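Local coordinates for protein prolyl-ACP dehydrogenase (Oscillatoria sp., PDB 4IRN) that oxidises the prolyl group carried on an acyl carrier protein, using FAD, in the biosynthesis of the cyanotoxin anatoxin-a, at residues W278-I283 against E404-V409; K333-K338 against A353-L358; F282-A287 against L358-A363. One frame throughout, in Å; residues are numbered along the deposited sequence.

Followed from the N terminus, the chain enters the contacts at the end of helix 268-282, and all of them lie within the C-terminal helical domain. Contact 1 closes the widest loop, bringing 278-283 to 404-409 on the last helix, beside FAD. Contact 3 starts from the same place, since F282 and I283 belong to both, but closes earlier, on 358-363 of helix 350-375. Contact 2 is nested inside both loops: it joins the consecutive helices 316-344 and 350-375 and shares L358 with contact 3. Helix 350-375 thus meets helix 316-344 in contact 2 and the turn leading into helix 285-304 in contact 3, whereas contact 1 bridges to helix 403-414.

Contact 1 (W278-I283 against E404-V409); sequences WERGFI and EIQRVV. With FAD (flavin-adenine dinucleotide), chain I.
R280 reaches across to Q406, V409 and I405 and accounts for about half of the 157 Å² buried between 278-283 and 404-409. The axes of the two helical pieces approach no closer than 13.8 Å, their directions differ by 111°, and the gap is filled from both sides. With CG anti to its carbonyl carbon (chi1 -72°) and the chain extended from CG to NE, R280 reaches across much of it. Q406, bent at its second torsion, slides past it in the opposite direction. The nearest pair is R280 CD and Q406 OE1, at 3.5 Å. The amide oxygen lies over one face of the guanidinium, where no N-H points at it, and no hydrogen bond forms; the two planes are 64° apart. V409 comes from another side, its CG2 at the guanidinium edge, 3.9 Å from R280 NH1. I405 crosses the arginine at about a right angle and brings CG2 to 3.8 Å from R280 NH2.

The polar grip on the arginine comes from outside these segments: NE bonds to the carbonyl oxygen of S400 and NH1 to the hydroxyl of S354. These two bonds fix the orientation of the guanidinium while Q406 covers a face.

Segment 404-409 turns other atoms to the cofactor. V408 CG2 lies 3.7 Å from FAD N1A, and I405 CD1 is 3.9 Å from FAD C5A, so I405 has one branch on the arginine and another on the adenine. E404, a residue of the FAD site, also forms a salt bridge with K321 of the second subunit. The contact therefore ties helix 268-282 to the adenosine end of the FAD site, within the C-terminal helical domain of the acyl-CoA dehydrogenase fold.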
loop_
_atom_site.group_PDB
_atom_site.type_symbol
_atom_site.label_atom_id
_atom_site.label_comp_id
_atom_site.label_asym_id
_atom_site.label_seq_id
_atom_site.Cartn_x
_atom_site.Cartn_y
_atom_site.Cartn_z
ATOM N N TRP A 278 -10.939 1.747 27.440
ATOM C CA TRP A 278 -10.537 0.409 27.870
ATOM C C TRP A 278 -10.745 -0.619 26.783
ATOM O O TRP A 278 -9.893 -1.498 26.608
ATOM C CB TRP A 278 -11.278 -0.007 29.153
ATOM C CG TRP A 278 -10.906 0.816 30.356
ATOM C CD1 TRP A 278 -11.617 1.848 30.889
ATOM C CD2 TRP A 278 -9.703 0.717 31.131
ATOM N NE1 TRP A 278 -10.933 2.398 31.948
ATOM C CE2 TRP A 278 -9.758 1.719 32.123
ATOM C CE3 TRP A 278 -8.574 -0.114 31.076
ATOM C CZ2 TRP A 278 -8.739 1.906 33.058
ATOM C CZ3 TRP A 278 -7.572 0.056 32.022
ATOM C CH2 TRP A 278 -7.661 1.056 32.997
ATOM N N GLU A 279 -11.867 -0.510 26.044
ATOM C CA GLU A 279 -12.207 -1.447 24.974
ATOM C C GLU A 279 -11.203 -1.384 23.829
ATOM O O GLU A 279 -10.495 -2.362 23.602
ATOM C CB GLU A 279 -13.630 -1.208 24.470
ATOM C CG GLU A 279 -14.279 -2.423 23.827
ATOM C CD GLU A 279 -15.667 -2.166 23.269
ATOM O OE1 GLU A 279 -16.467 -1.473 23.941
ATOM O OE2 GLU A 279 -15.963 -2.678 22.164
ATOM N N ARG A 280 -11.098 -0.227 23.158
ATOM C CA ARG A 280 -10.198 -0.005 22.019
ATOM C C ARG A 280 -8.748 -0.360 22.307
ATOM O O ARG A 280 -8.105 -1.000 21.477
ATOM C CB ARG A 280 -10.307 1.437 21.482
ATOM C CG ARG A 280 -11.605 1.705 20.751
ATOM C CD ARG A 280 -11.814 3.176 20.508
ATOM N NE ARG A 280 -13.108 3.426 19.872
ATOM C CZ ARG A 280 -13.519 4.615 19.446
ATOM N NH1 ARG A 280 -12.742 5.681 19.581
ATOM N NH2 ARG A 280 -14.702 4.743 18.865
ATOM N N GLY A 281 -8.267 0.022 23.484
ATOM C CA GLY A 281 -6.889 -0.215 23.878
ATOM C C GLY A 281 -6.544 -1.619 24.337
ATOM O O GLY A 281 -5.381 -2.012 24.237
ATOM N N PHE A 282 -7.528 -2.384 24.874
ATOM C CA PHE A 282 -7.248 -3.703 25.439
ATOM C C PHE A 282 -7.951 -4.934 24.868
ATOM O O PHE A 282 -7.535 -6.053 25.183
ATOM C CB PHE A 282 -7.292 -3.644 26.976
ATOM C CG PHE A 282 -6.399 -2.553 27.519
ATOM C CD1 PHE A 282 -5.018 -2.692 27.505
ATOM C CD2 PHE A 282 -6.934 -1.354 27.970
ATOM C CE1 PHE A 282 -4.198 -1.663 27.942
ATOM C CE2 PHE A 282 -6.109 -0.329 28.415
ATOM C CZ PHE A 282 -4.748 -0.491 28.393
ATOM N N ILE A 283 -8.985 -4.751 24.024
ATOM C CA ILE A 283 -9.691 -5.874 23.392
ATOM C C ILE A 283 -8.764 -6.657 22.433
ATOM O O ILE A 283 -8.962 -7.856 22.235
ATOM C CB ILE A 283 -11.034 -5.431 22.730
ATOM C CG1 ILE A 283 -12.032 -6.592 22.615
ATOM C CG2 ILE A 283 -10.837 -4.707 21.381
ATOM C CD1 ILE A 283 -13.469 -6.217 22.952
ATOM N N GLU A 404 -12.458 3.603 9.898
ATOM C CA GLU A 404 -12.832 4.950 9.463
ATOM C C GLU A 404 -13.186 5.846 10.652
ATOM O O GLU A 404 -12.776 7.004 10.670
ATOM C CB GLU A 404 -14.001 4.893 8.464
ATOM C CG GLU A 404 -13.681 4.195 7.149
ATOM C CD GLU A 404 -13.565 2.680 7.174
ATOM O OE1 GLU A 404 -14.429 2.019 7.794
ATOM O OE2 GLU A 404 -12.608 2.152 6.563
ATOM N N ILE A 405 -13.925 5.310 11.641
ATOM C CA ILE A 405 -14.333 6.007 12.862
ATOM C C ILE A 405 -13.135 6.417 13.688
ATOM O O ILE A 405 -13.079 7.570 14.120
ATOM C CB ILE A 405 -15.397 5.193 13.659
ATOM C CG1 ILE A 405 -16.785 5.329 13.015
ATOM C CG2 ILE A 405 -15.443 5.517 15.176
ATOM C CD1 ILE A 405 -17.207 6.772 12.544
ATOM N N GLN A 406 -12.167 5.493 13.871
ATOM C CA GLN A 406 -10.924 5.736 14.620
ATOM C C GLN A 406 -10.162 6.885 13.972
ATOM O O GLN A 406 -9.721 7.788 14.675
ATOM C CB GLN A 406 -10.014 4.490 14.642
ATOM C CG GLN A 406 -10.716 3.150 14.834
ATOM C CD GLN A 406 -11.050 2.767 16.263
ATOM O OE1 GLN A 406 -10.598 3.371 17.232
ATOM N NE2 GLN A 406 -11.693 1.622 16.404
ATOM N N ARG A 407 -10.042 6.863 12.618
ATOM C CA ARG A 407 -9.380 7.897 11.811
ATOM C C ARG A 407 -10.039 9.250 12.060
ATOM O O ARG A 407 -9.328 10.236 12.261
ATOM C CB ARG A 407 -9.437 7.539 10.325
ATOM C CG ARG A 407 -8.605 6.323 9.955
ATOM C CD ARG A 407 -8.741 5.959 8.497
ATOM N NE ARG A 407 -8.201 4.636 8.206
ATOM C CZ ARG A 407 -6.912 4.373 8.012
ATOM N NH1 ARG A 407 -6.010 5.341 8.095
ATOM N NH2 ARG A 407 -6.516 3.135 7.743
ATOM N N VAL A 408 -11.401 9.282 12.105
ATOM C CA VAL A 408 -12.187 10.494 12.373
ATOM C C VAL A 408 -11.886 10.987 13.809
ATOM O O VAL A 408 -11.659 12.186 13.995
ATOM C CB VAL A 408 -13.704 10.274 12.106
ATOM C CG1 VAL A 408 -14.552 11.412 12.665
ATOM C CG2 VAL A 408 -13.978 10.083 10.617
ATOM N N VAL A 409 -11.844 10.060 14.801
ATOM C CA VAL A 409 -11.539 10.354 16.204
ATOM C C VAL A 409 -10.121 10.956 16.318
ATOM O O VAL A 409 -9.964 11.999 16.953
ATOM C CB VAL A 409 -11.756 9.113 17.114
ATOM C CG1 VAL A 409 -11.209 9.341 18.529
ATOM C CG2 VAL A 409 -13.234 8.723 17.171
HETATM P PA FAD I . -22.182 2.019 10.214
HETATM O O1A FAD I . -21.918 2.708 11.494
HETATM O O2A FAD I . -23.590 1.819 9.675
HETATM O O5B FAD I . -21.455 2.783 9.040
HETATM C C5B FAD I . -21.459 2.234 7.712
HETATM C C4B FAD I . -20.104 2.473 7.101
HETATM O O4B FAD I . -19.927 3.880 6.871
HETATM C C3B FAD I . -18.919 1.977 7.931
HETATM O O3B FAD I . -18.203 1.000 7.191
HETATM C C2B FAD I . -18.075 3.224 8.244
HETATM O O2B FAD I . -16.743 3.032 7.794
HETATM C C1B FAD I . -18.701 4.342 7.409
HETATM N N9A FAD I . -18.948 5.579 8.151
HETATM C C8A FAD I . -19.990 5.833 9.002
HETATM N N7A FAD I . -19.933 7.010 9.578
HETATM C C5A FAD I . -18.775 7.572 9.074
HETATM C C6A FAD I . -18.136 8.817 9.302
HETATM N N6A FAD I . -18.608 9.755 10.126
HETATM N N1A FAD I . -16.978 9.057 8.650
HETATM C C2A FAD I . -16.504 8.125 7.820
HETATM N N3A FAD I . -17.023 6.931 7.518
HETATM C C4A FAD I . -18.157 6.704 8.184
HETATM N N1 FAD I . -22.043 -2.964 19.740
HETATM C C2 FAD I . -22.474 -2.888 21.044
HETATM O O2 FAD I . -23.043 -1.880 21.463
HETATM N N3 FAD I . -22.295 -3.968 21.907
HETATM C C4 FAD I . -21.705 -5.164 21.577
HETATM O O4 FAD I . -21.603 -6.051 22.425
HETATM C C4X FAD I . -21.253 -5.253 20.188
HETATM N N5 FAD I . -20.708 -6.379 19.784
HETATM C C5X FAD I . -20.341 -6.475 18.441
HETATM C C6 FAD I . -19.758 -7.666 17.999
HETATM C C7 FAD I . -19.350 -7.824 16.679
HETATM C C7M FAD I . -18.642 -9.088 16.264
HETATM C C8 FAD I . -19.549 -6.768 15.763
HETATM C C8M FAD I . -19.119 -6.881 14.324
HETATM C C9 FAD I . -20.143 -5.590 16.196
HETATM C C9A FAD I . -20.538 -5.413 17.519
HETATM N N10 FAD I . -21.133 -4.211 17.997
HETATM C C10 FAD I . -21.480 -4.092 19.319
HETATM C "C1'" FAD I . -21.447 -3.132 17.033
HETATM C "C2'" FAD I . -20.160 -2.557 16.459
HETATM O "O2'" FAD I . -19.525 -1.670 17.376
HETATM C "C3'" FAD I . -20.427 -1.890 15.110
HETATM O "O3'" FAD I . -19.768 -2.627 14.083
HETATM C "C4'" FAD I . -20.005 -0.422 15.033
HETATM O "O4'" FAD I . -20.701 0.337 16.025
HETATM C "C5'" FAD I . -20.158 0.172 13.644
HETATM O "O5'" FAD I . -21.546 0.260 13.283
HETATM P P FAD I . -22.042 -0.313 11.865
HETATM O O1P FAD I . -21.355 -1.579 11.512
HETATM O O2P FAD I . -23.519 -0.272 12.171
HETATM O O3P FAD I . -21.672 0.524 10.552
#

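Contact 2 (K333-K338 against A353-L358); sequences KAYLYK and ASMANL
Y335 lies against M355 and A356 where helices 316-344 and 350-375, successive and roughly antiparallel, form a helical hairpin in the C-terminal bundle of the acyl-CoA dehydrogenase fold. The tight part is at A356. The CA atoms of Y335 and A356 are only 5.0 Å apart, a spacing that the alanine methyl can accommodate: Y335 CB stands 3.8 Å from A356 CA and 3.9 Å from A356 CB. From this anchored base the tyrosine ring extends over the backbone of the opposite helix, with M355 O about 4.2 Å above the ring plane, over its centre.

Further out, M355 is the residue of 353-358 that accompanies the ring, crossing it obliquely, with Y335 CE1 3.8 Å from M355 CB; the ring also meets that of Y359, a turn further along the same helix as M355. This outer part is finished by the third subunit, whose L327 packs on Y335 and whose E330 packs on M355, so the contact is buried at a subunit interface. The solvent side is reached a little further along the first helix, at K338, which is exposed and makes no contact with 353-358. M355 bends at its last torsion (chi3 83°), and its terminal CE comes to rest 4.1 Å from Y335 OH.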
loop_
_atom_site.group_PDB
_atom_site.type_symbol
_atom_site.label_atom_id
_atom_site.label_comp_id
_atom_site.label_asym_id
_atom_site.label_seq_id
_atom_site.Cartn_x
_atom_site.Cartn_y
_atom_site.Cartn_z
ATOM N N LYS A 333 2.887 -4.195 19.665
ATOM C CA LYS A 333 3.375 -4.243 21.048
ATOM C C LYS A 333 3.562 -2.810 21.581
ATOM O O LYS A 333 3.100 -2.497 22.676
ATOM C CB LYS A 333 4.696 -5.035 21.145
ATOM C CG LYS A 333 4.522 -6.545 21.165
ATOM C CD LYS A 333 5.867 -7.259 21.156
ATOM C CE LYS A 333 5.735 -8.768 21.131
ATOM N NZ LYS A 333 7.062 -9.449 21.117
ATOM N N ALA A 334 4.164 -1.929 20.767
ATOM C CA ALA A 334 4.371 -0.521 21.102
ATOM C C ALA A 334 3.051 0.242 21.381
ATOM O O ALA A 334 2.974 0.966 22.376
ATOM C CB ALA A 334 5.143 0.156 19.992
ATOM N N TYR A 335 2.012 0.051 20.529
ATOM C CA TYR A 335 0.717 0.715 20.699
ATOM C C TYR A 335 -0.003 0.209 21.925
ATOM O O TYR A 335 -0.624 1.008 22.633
ATOM C CB TYR A 335 -0.187 0.565 19.467
ATOM C CG TYR A 335 0.115 1.549 18.358
ATOM C CD1 TYR A 335 -0.151 2.909 18.511
ATOM C CD2 TYR A 335 0.632 1.119 17.142
ATOM C CE1 TYR A 335 0.140 3.824 17.497
ATOM C CE2 TYR A 335 0.919 2.021 16.118
ATOM C CZ TYR A 335 0.688 3.378 16.305
ATOM O OH TYR A 335 0.984 4.263 15.294
ATOM N N LEU A 336 0.087 -1.116 22.184
ATOM C CA LEU A 336 -0.546 -1.773 23.322
ATOM C C LEU A 336 0.079 -1.323 24.645
ATOM O O LEU A 336 -0.657 -1.029 25.589
ATOM C CB LEU A 336 -0.470 -3.305 23.174
ATOM C CG LEU A 336 -1.016 -4.140 24.334
ATOM C CD1 LEU A 336 -2.505 -3.884 24.564
ATOM C CD2 LEU A 336 -0.716 -5.607 24.139
ATOM N N TYR A 337 1.415 -1.299 24.716
ATOM C CA TYR A 337 2.145 -0.907 25.917
ATOM C C TYR A 337 2.138 0.554 26.281
ATOM O O TYR A 337 2.303 0.874 27.453
ATOM C CB TYR A 337 3.507 -1.603 26.029
ATOM C CG TYR A 337 3.299 -3.100 26.100
ATOM C CD1 TYR A 337 2.671 -3.677 27.195
ATOM C CD2 TYR A 337 3.612 -3.926 25.023
ATOM C CE1 TYR A 337 2.333 -5.018 27.214
ATOM C CE2 TYR A 337 3.324 -5.291 25.058
ATOM C CZ TYR A 337 2.705 -5.830 26.170
ATOM O OH TYR A 337 2.424 -7.163 26.218
ATOM N N LYS A 338 1.849 1.435 25.316
ATOM C CA LYS A 338 1.707 2.869 25.562
ATOM C C LYS A 338 0.378 3.123 26.316
ATOM O O LYS A 338 0.382 3.806 27.340
ATOM C CB LYS A 338 1.784 3.676 24.239
ATOM C CG LYS A 338 1.503 5.166 24.385
ATOM C CD LYS A 338 2.728 6.060 24.589
ATOM C CE LYS A 338 2.306 7.494 24.835
ATOM N NZ LYS A 338 2.904 8.456 23.867
ATOM N N ALA A 353 -5.784 4.813 22.524
ATOM C CA ALA A 353 -6.588 3.592 22.413
ATOM C C ALA A 353 -7.125 3.447 20.993
ATOM O O ALA A 353 -7.183 2.328 20.479
ATOM C CB ALA A 353 -7.739 3.631 23.403
ATOM N N SER A 354 -7.497 4.581 20.358
ATOM C CA SER A 354 -8.016 4.627 18.993
ATOM C C SER A 354 -6.928 4.286 17.991
ATOM O O SER A 354 -7.188 3.543 17.050
ATOM C CB SER A 354 -8.621 5.990 18.692
ATOM O OG SER A 354 -9.701 6.265 19.570
ATOM N N MET A 355 -5.695 4.797 18.218
ATOM C CA MET A 355 -4.517 4.526 17.385
ATOM C C MET A 355 -4.136 3.045 17.477
ATOM O O MET A 355 -3.799 2.436 16.455
ATOM C CB MET A 355 -3.331 5.398 17.814
ATOM C CG MET A 355 -3.489 6.853 17.437
ATOM S SD MET A 355 -2.072 7.861 17.911
ATOM C CE MET A 355 -1.029 7.562 16.574
ATOM N N ALA A 356 -4.217 2.470 18.702
ATOM C CA ALA A 356 -3.922 1.069 18.973
ATOM C C ALA A 356 -4.922 0.159 18.258
ATOM O O ALA A 356 -4.507 -0.742 17.532
ATOM C CB ALA A 356 -3.943 0.806 20.470
ATOM N N ASN A 357 -6.220 0.440 18.409
ATOM C CA ASN A 357 -7.287 -0.322 17.785
ATOM C C ASN A 357 -7.187 -0.292 16.268
ATOM O O ASN A 357 -7.271 -1.337 15.627
ATOM C CB ASN A 357 -8.632 0.200 18.243
ATOM C CG ASN A 357 -9.722 -0.814 18.102
ATOM O OD1 ASN A 357 -10.423 -0.863 17.097
ATOM N ND2 ASN A 357 -9.881 -1.649 19.108
ATOM N N LEU A 358 -6.971 0.902 15.697
ATOM C CA LEU A 358 -6.850 1.109 14.255
ATOM C C LEU A 358 -5.640 0.352 13.694
ATOM O O LEU A 358 -5.782 -0.368 12.702
ATOM C CB LEU A 358 -6.807 2.617 13.900
ATOM C CG LEU A 358 -6.410 3.043 12.468
ATOM C CD1 LEU A 358 -7.489 2.714 11.458
ATOM C CD2 LEU A 358 -6.145 4.519 12.408
#

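Contact 3 (F282-A287 against L358-A363); sequences FILAAA and LYISEA
L284 lays its side chain along I360 and ends on the backbone of S361, burying more surface than any other residue between 282-287 and 358-363. Its CB meets I360 CG2 at 3.8 Å, while CD1 passes I360 CB at 4.0 Å and reaches S361 N at 3.6 Å. One leucine thus follows the helix surface across two consecutive residues. The CA atoms of L284 and I360 are 6.9 Å apart, near enough for the first side-chain carbons to do much of the touching.

The methyl branch of I360 does most of the work on its side. Set anti to the backbone N, CG2 meets two residues of the other segment: L284 CB, and A287 CB at a looser 4.4 Å. S361 offers its CB to L284 CD1, at 3.9 Å. Its hydroxyl, with chi1 60°, is bonded to the carbonyl oxygen of N357, one turn back in the same helix.

L284 sits at the break between helices 268-282 and 285-304. A type I turn runs from F282 to A285, and the bond from A285 N to F282 O that spans it is weak, at 3.3 Å. The leucine is the inner residue of that turn that faces helix 350-375, and it also touches S396 and Y399, which flank the FAD-binding residue F398 in the loop before helix 403-414. The contact is thus core packing of the C-terminal helical domain, with the side chain of L284 about 11 Å from a bound FAD.

No hydrogen bond or charge pair crosses between the segments. Cohesion between them therefore probably rests on burying aliphatic carbon, partly against the backbone of S361, while the serine hydroxyl is satisfied within its own helix.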
loop_
_atom_site.group_PDB
_atom_site.type_symbol
_atom_site.label_atom_id
_atom_site.label_comp_id
_atom_site.label_asym_id
_atom_site.label_seq_id
_atom_site.Cartn_x
_atom_site.Cartn_y
_atom_site.Cartn_z
ATOM N N PHE A 282 -7.528 -2.384 24.874
ATOM C CA PHE A 282 -7.248 -3.703 25.439
ATOM C C PHE A 282 -7.951 -4.934 24.868
ATOM O O PHE A 282 -7.535 -6.053 25.183
ATOM C CB PHE A 282 -7.292 -3.644 26.976
ATOM C CG PHE A 282 -6.399 -2.553 27.519
ATOM C CD1 PHE A 282 -5.018 -2.692 27.505
ATOM C CD2 PHE A 282 -6.934 -1.354 27.970
ATOM C CE1 PHE A 282 -4.198 -1.663 27.942
ATOM C CE2 PHE A 282 -6.109 -0.329 28.415
ATOM C CZ PHE A 282 -4.748 -0.491 28.393
ATOM N N ILE A 283 -8.985 -4.751 24.024
ATOM C CA ILE A 283 -9.691 -5.874 23.392
ATOM C C ILE A 283 -8.764 -6.657 22.433
ATOM O O ILE A 283 -8.962 -7.856 22.235
ATOM C CB ILE A 283 -11.034 -5.431 22.730
ATOM C CG1 ILE A 283 -12.032 -6.592 22.615
ATOM C CG2 ILE A 283 -10.837 -4.707 21.381
ATOM C CD1 ILE A 283 -13.469 -6.217 22.952
ATOM N N LEU A 284 -7.745 -5.977 21.869
ATOM C CA LEU A 284 -6.801 -6.543 20.907
ATOM C C LEU A 284 -5.432 -6.885 21.501
ATOM O O LEU A 284 -4.499 -7.179 20.752
ATOM C CB LEU A 284 -6.674 -5.618 19.671
ATOM C CG LEU A 284 -7.909 -5.472 18.766
ATOM C CD1 LEU A 284 -7.610 -4.558 17.595
ATOM C CD2 LEU A 284 -8.389 -6.819 18.253
ATOM N N ALA A 285 -5.317 -6.874 22.845
ATOM C CA ALA A 285 -4.084 -7.210 23.557
ATOM C C ALA A 285 -3.696 -8.658 23.253
ATOM O O ALA A 285 -2.524 -8.938 22.983
ATOM C CB ALA A 285 -4.271 -7.017 25.052
ATOM N N ALA A 286 -4.695 -9.565 23.247
ATOM C CA ALA A 286 -4.508 -10.985 22.961
ATOM C C ALA A 286 -4.223 -11.251 21.486
ATOM O O ALA A 286 -3.526 -12.216 21.178
ATOM C CB ALA A 286 -5.713 -11.763 23.413
ATOM N N ALA A 287 -4.741 -10.385 20.581
ATOM C CA ALA A 287 -4.534 -10.451 19.128
ATOM C C ALA A 287 -3.044 -10.321 18.792
ATOM O O ALA A 287 -2.580 -10.967 17.850
ATOM C CB ALA A 287 -5.326 -9.359 18.429
ATOM N N LEU A 358 -6.971 0.902 15.697
ATOM C CA LEU A 358 -6.850 1.109 14.255
ATOM C C LEU A 358 -5.640 0.352 13.694
ATOM O O LEU A 358 -5.782 -0.368 12.702
ATOM C CB LEU A 358 -6.807 2.617 13.900
ATOM C CG LEU A 358 -6.410 3.043 12.468
ATOM C CD1 LEU A 358 -7.489 2.714 11.458
ATOM C CD2 LEU A 358 -6.145 4.519 12.408
ATOM N N TYR A 359 -4.465 0.480 14.349
ATOM C CA TYR A 359 -3.253 -0.198 13.910
ATOM C C TYR A 359 -3.329 -1.725 14.044
ATOM O O TYR A 359 -3.113 -2.411 13.053
ATOM C CB TYR A 359 -1.980 0.350 14.593
ATOM C CG TYR A 359 -0.730 -0.234 13.979
ATOM C CD1 TYR A 359 -0.168 0.328 12.835
ATOM C CD2 TYR A 359 -0.188 -1.425 14.454
ATOM C CE1 TYR A 359 0.913 -0.268 12.192
ATOM C CE2 TYR A 359 0.878 -2.044 13.805
ATOM C CZ TYR A 359 1.436 -1.453 12.682
ATOM O OH TYR A 359 2.531 -2.007 12.066
ATOM N N ILE A 360 -3.570 -2.239 15.250
ATOM C CA ILE A 360 -3.610 -3.668 15.562
ATOM C C ILE A 360 -4.629 -4.466 14.746
ATOM O O ILE A 360 -4.295 -5.556 14.299
ATOM C CB ILE A 360 -3.653 -3.948 17.097
ATOM C CG1 ILE A 360 -2.473 -3.235 17.804
ATOM C CG2 ILE A 360 -3.664 -5.468 17.384
ATOM C CD1 ILE A 360 -2.505 -3.179 19.299
ATOM N N SER A 361 -5.854 -3.918 14.540
ATOM C CA SER A 361 -6.907 -4.601 13.802
ATOM C C SER A 361 -6.510 -4.843 12.368
ATOM O O SER A 361 -6.744 -5.940 11.846
ATOM C CB SER A 361 -8.208 -3.810 13.865
ATOM O OG SER A 361 -8.054 -2.522 13.302
ATOM N N GLU A 362 -5.884 -3.839 11.739
ATOM C CA GLU A 362 -5.425 -3.922 10.353
ATOM C C GLU A 362 -4.162 -4.755 10.216
ATOM O O GLU A 362 -4.008 -5.466 9.227
ATOM C CB GLU A 362 -5.220 -2.539 9.751
ATOM C CG GLU A 362 -6.518 -1.814 9.452
ATOM C CD GLU A 362 -6.382 -0.350 9.066
ATOM O OE1 GLU A 362 -5.248 0.180 8.969
ATOM O OE2 GLU A 362 -7.441 0.261 8.809
ATOM N N ALA A 363 -3.253 -4.646 11.197
ATOM C CA ALA A 363 -2.014 -5.401 11.268
ATOM C C ALA A 363 -2.327 -6.904 11.376
ATOM O O ALA A 363 -1.698 -7.718 10.688
ATOM C CB ALA A 363 -1.212 -4.947 12.476
#